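Designed helical repeat protein (Synthetic construct, PDB 5CWD) has no known natural function and was designed computationally as a helical repeat protein, a scaffold of packed helices carrying several disulfides. Local coordinates at residues F52-A55 / A56-A60; E151-K154 / I155-A159. All coordinates share one frame; numbering follows the deposited sequence.

How the contacts relate
Both contacts are single stretches of helix in which residues three or four apart meet, but they lie on different helices: contact 1 on helix 45-63, contact 2 on helix 150-167, the last of the chain. Contact 1 sits near the middle of the protein, its centre about 5 Å from that of the chain; contact 2 is about 18 Å out, and the two centres are about 21 Å apart. The inner one is mostly buried alanine and holds half of a disulfide, with one Glu-Arg pair at its partly exposed side. The outer one keeps Val152, Ile155 and its alanines for packing, while glutamates and lysines make up the rest.

Contact 1 (F52-A55 / A56-A60); sequences FCEA and AARAA
Glu54 and Arg58, one helical turn apart, run side by side and point the same way. Glu54 has CG anti to its carbonyl carbon (chi1 -66°) and an extended chain beyond, while in Arg58 the bend at chi3 (-54°), together with the turn at chi1, brings the guanidinium back over Glu54. Glu54 O lies over one face of the Arg58 guanidinium, offset toward its rim, and Arg58 NH2 lies 3.3 Å from Glu54 CB. Glu54 OE1 sits in the guanidinium plane at its edge, although the carboxylate itself is turned 88° away from that plane. The salt bridge is a long one, with OE1 of Glu54 4.0 Å from NH2 of Arg58, and so probably contributes as a loose attraction of charges; Glu54 OE2 also makes a weak ion pair with Arg100. An alanine in place of Arg58 would take away the guanidinium beside Glu54, and is likely to leave OE1 without that charge and the backbone O without the group stacked over it. Beneath the pair the backbone carries the regular i to i+4 helical hydrogen bonds: Arg58 N gives its hydrogen to Glu54 O at 2.9 Å, and Ala57 N to Cys53 O at 2.8 Å. Several of the other side chains reach other helices. The Phe52 side chain touches Ala14 and Ala15, Cys53 is disulfide-bonded to Cys76, and the small Ala57 lets Phe94 and Ala98 pack close. The arrangement is an i to i+4 Glu-Arg pair on the partly exposed side of an alanine-rich helix, packed between helices 4-20, 66-83 and 87-105 of a helical repeat protein.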
loop_
_atom_site.group_PDB
_atom_site.type_symbol
_atom_site.label_atom_id
_atom_site.label_comp_id
_atom_site.label_asym_id
_atom_site.label_seq_id
_atom_site.Cartn_x
_atom_site.Cartn_y
_atom_site.Cartn_z
ATOM N N PHE A 52 -8.520 1.965 -2.648
ATOM C CA PHE A 52 -7.998 0.970 -3.580
ATOM C C PHE A 52 -6.521 0.691 -3.310
ATOM O O PHE A 52 -6.108 -0.465 -3.221
ATOM C CB PHE A 52 -8.183 1.440 -5.024
ATOM C CG PHE A 52 -7.910 0.376 -6.053
ATOM C CD1 PHE A 52 -6.611 0.062 -6.420
ATOM C CD2 PHE A 52 -8.953 -0.300 -6.664
ATOM C CE1 PHE A 52 -6.360 -0.908 -7.366
ATOM C CE2 PHE A 52 -8.704 -1.272 -7.611
ATOM C CZ PHE A 52 -7.407 -1.573 -7.963
ATOM N N CYS A 53 -5.731 1.754 -3.190
ATOM C CA CYS A 53 -4.299 1.621 -2.938
ATOM C C CYS A 53 -4.021 0.963 -1.594
ATOM O O CYS A 53 -3.158 0.089 -1.491
ATOM C CB CYS A 53 -3.616 2.983 -2.989
ATOM S SG CYS A 53 -3.422 3.631 -4.655
ATOM N N GLU A 54 -4.741 1.392 -0.564
ATOM C CA GLU A 54 -4.584 0.789 0.754
ATOM C C GLU A 54 -4.961 -0.694 0.719
ATOM O O GLU A 54 -4.232 -1.542 1.250
ATOM C CB GLU A 54 -5.423 1.537 1.789
ATOM C CG GLU A 54 -4.947 2.960 2.041
ATOM C CD GLU A 54 -5.702 3.649 3.159
ATOM O OE1 GLU A 54 -6.752 3.123 3.587
ATOM O OE2 GLU A 54 -5.240 4.718 3.615
ATOM N N ALA A 55 -6.088 -1.009 0.086
ATOM C CA ALA A 55 -6.492 -2.403 -0.083
ATOM C C ALA A 55 -5.431 -3.186 -0.856
ATOM O O ALA A 55 -5.109 -4.325 -0.513
ATOM C CB ALA A 55 -7.826 -2.484 -0.795
ATOM N N ALA A 56 -4.891 -2.558 -1.896
ATOM C CA ALA A 56 -3.875 -3.176 -2.739
ATOM C C ALA A 56 -2.617 -3.489 -1.940
ATOM O O ALA A 56 -2.046 -4.573 -2.065
ATOM C CB ALA A 56 -3.544 -2.267 -3.913
ATOM N N ALA A 57 -2.183 -2.534 -1.127
ATOM C CA ALA A 57 -1.042 -2.749 -0.248
ATOM C C ALA A 57 -1.342 -3.879 0.729
ATOM O O ALA A 57 -0.514 -4.769 0.938
ATOM C CB ALA A 57 -0.698 -1.477 0.501
ATOM N N ARG A 58 -2.531 -3.836 1.324
ATOM C CA ARG A 58 -2.972 -4.894 2.227
ATOM C C ARG A 58 -2.854 -6.263 1.561
ATOM O O ARG A 58 -2.295 -7.200 2.133
ATOM C CB ARG A 58 -4.414 -4.652 2.668
ATOM C CG ARG A 58 -4.604 -4.647 4.172
ATOM C CD ARG A 58 -6.051 -4.370 4.547
ATOM N NE ARG A 58 -6.549 -3.139 3.939
ATOM C CZ ARG A 58 -6.197 -1.916 4.325
ATOM N NH1 ARG A 58 -5.332 -1.748 5.318
ATOM N NH2 ARG A 58 -6.704 -0.856 3.711
ATOM N N ALA A 59 -3.379 -6.365 0.344
ATOM C CA ALA A 59 -3.322 -7.607 -0.419
ATOM C C ALA A 59 -1.881 -8.032 -0.675
ATOM O O ALA A 59 -1.496 -9.165 -0.376
ATOM C CB ALA A 59 -4.063 -7.451 -1.736
ATOM N N ALA A 60 -1.091 -7.117 -1.231
ATOM C CA ALA A 60 0.310 -7.392 -1.529
ATOM C C ALA A 60 1.053 -7.852 -0.283
ATOM O O ALA A 60 1.950 -8.690 -0.360
ATOM C CB ALA A 60 0.974 -6.167 -2.112
#

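Contact 2 (E151-K154 / I155-A159); sequences EVEK and IAKKA
Ile155 meets Val152 through its CG2 methyl, 4.4 Å from Val152 CG1, a modest apolar touch between residues three apart. With CG1 of Ile155 anti to the backbone N (chi1 -175°), CG2 is left between the backbone N and the carbonyl carbon, close to Val152 O; the side chain also rests on Asn106. Ala156 follows, its N bonded to Val152 O at 2.8 Å, and its methyl packs with Val152 on Ala144 of helix 129-147. Lys157 repeats the bond, its N to Glu153 O at 2.8 Å, and its extended chain crosses that of Glu153 obliquely. Lys157 NZ lies 3.8 Å from Glu153 OE2, a long salt bridge. Lys158 N binds Lys154 O at 2.8 Å in a nearly straight bond of 165°, and Lys158 CG lies 3.4 Å from Lys154 O. Ala159, bonded through its N to Ile155 O, turns to Phe136. On the charged side the ion pair between the two segments is long, so the backbone bonds probably do most of the holding. Lys158 NZ lies 6.9 Å from Lys154 NZ and 6.7 Å from Glu151 OE2, so a mild repulsion and a mild attraction would probably partly offset each other.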
loop_
_atom_site.group_PDB
_atom_site.type_symbol
_atom_site.label_atom_id
_atom_site.label_comp_id
_atom_site.label_asym_id
_atom_site.label_seq_id
_atom_site.Cartn_x
_atom_site.Cartn_y
_atom_site.Cartn_z
ATOM N N GLU A 151 4.940 -5.804 22.010
ATOM C CA GLU A 151 5.083 -6.902 21.059
ATOM C C GLU A 151 4.821 -6.406 19.635
ATOM O O GLU A 151 5.296 -6.998 18.664
ATOM C CB GLU A 151 4.130 -8.050 21.417
ATOM C CG GLU A 151 4.392 -9.362 20.666
ATOM C CD GLU A 151 5.574 -10.148 21.216
ATOM O OE1 GLU A 151 6.292 -9.625 22.095
ATOM O OE2 GLU A 151 5.780 -11.297 20.767
ATOM N N VAL A 152 4.072 -5.313 19.524
ATOM C CA VAL A 152 3.843 -4.658 18.242
ATOM C C VAL A 152 5.020 -3.746 17.910
ATOM O O VAL A 152 5.456 -3.656 16.756
ATOM C CB VAL A 152 2.547 -3.832 18.250
ATOM C CG1 VAL A 152 2.264 -3.275 16.866
ATOM C CG2 VAL A 152 1.379 -4.680 18.729
ATOM N N GLU A 153 5.525 -3.068 18.934
ATOM C CA GLU A 153 6.691 -2.208 18.779
ATOM C C GLU A 153 7.867 -3.022 18.251
ATOM O O GLU A 153 8.699 -2.518 17.494
ATOM C CB GLU A 153 7.048 -1.544 20.109
ATOM C CG GLU A 153 7.948 -0.329 19.960
ATOM C CD GLU A 153 8.148 0.425 21.263
ATOM O OE1 GLU A 153 7.554 0.024 22.286
ATOM O OE2 GLU A 153 8.903 1.420 21.261
ATOM N N LYS A 154 7.923 -4.289 18.650
ATOM C CA LYS A 154 8.944 -5.206 18.147
ATOM C C LYS A 154 8.905 -5.340 16.625
ATOM O O LYS A 154 9.865 -4.977 15.939
ATOM C CB LYS A 154 8.784 -6.584 18.792
ATOM C CG LYS A 154 9.018 -6.590 20.295
ATOM C CD LYS A 154 9.397 -7.970 20.807
ATOM C CE LYS A 154 9.865 -7.905 22.253
ATOM N NZ LYS A 154 10.549 -9.157 22.678
ATOM N N ILE A 155 7.802 -5.867 16.100
ATOM C CA ILE A 155 7.663 -6.050 14.657
ATOM C C ILE A 155 7.756 -4.705 13.941
ATOM O O ILE A 155 8.233 -4.630 12.809
ATOM C CB ILE A 155 6.327 -6.753 14.292
ATOM C CG1 ILE A 155 6.259 -7.054 12.789
ATOM C CG2 ILE A 155 5.126 -5.927 14.731
ATOM C CD1 ILE A 155 7.156 -8.198 12.353
ATOM N N ALA A 156 7.306 -3.642 14.602
ATOM C CA ALA A 156 7.473 -2.300 14.057
ATOM C C ALA A 156 8.955 -1.975 13.860
ATOM O O ALA A 156 9.370 -1.530 12.782
ATOM C CB ALA A 156 6.823 -1.275 14.965
ATOM N N LYS A 157 9.750 -2.204 14.900
ATOM C CA LYS A 157 11.188 -1.964 14.823
ATOM C C LYS A 157 11.852 -2.881 13.795
ATOM O O LYS A 157 12.738 -2.450 13.053
ATOM C CB LYS A 157 11.828 -2.145 16.199
ATOM C CG LYS A 157 11.525 -0.992 17.151
ATOM C CD LYS A 157 12.063 -1.236 18.551
ATOM C CE LYS A 157 11.822 -0.023 19.442
ATOM N NZ LYS A 157 12.314 -0.227 20.834
ATOM N N LYS A 158 11.419 -4.137 13.745
ATOM C CA LYS A 158 11.915 -5.063 12.733
ATOM C C LYS A 158 11.619 -4.528 11.336
ATOM O O LYS A 158 12.477 -4.551 10.448
ATOM C CB LYS A 158 11.287 -6.446 12.904
ATOM C CG LYS A 158 11.703 -7.176 14.170
ATOM C CD LYS A 158 10.921 -8.472 14.335
ATOM C CE LYS A 158 11.227 -9.155 15.658
ATOM N NZ LYS A 158 10.290 -10.282 15.924
ATOM N N ALA A 159 10.397 -4.047 11.151
ATOM C CA ALA A 159 9.981 -3.491 9.873
ATOM C C ALA A 159 10.848 -2.288 9.511
ATOM O O ALA A 159 11.343 -2.180 8.384
ATOM C CB ALA A 159 8.520 -3.100 9.921
#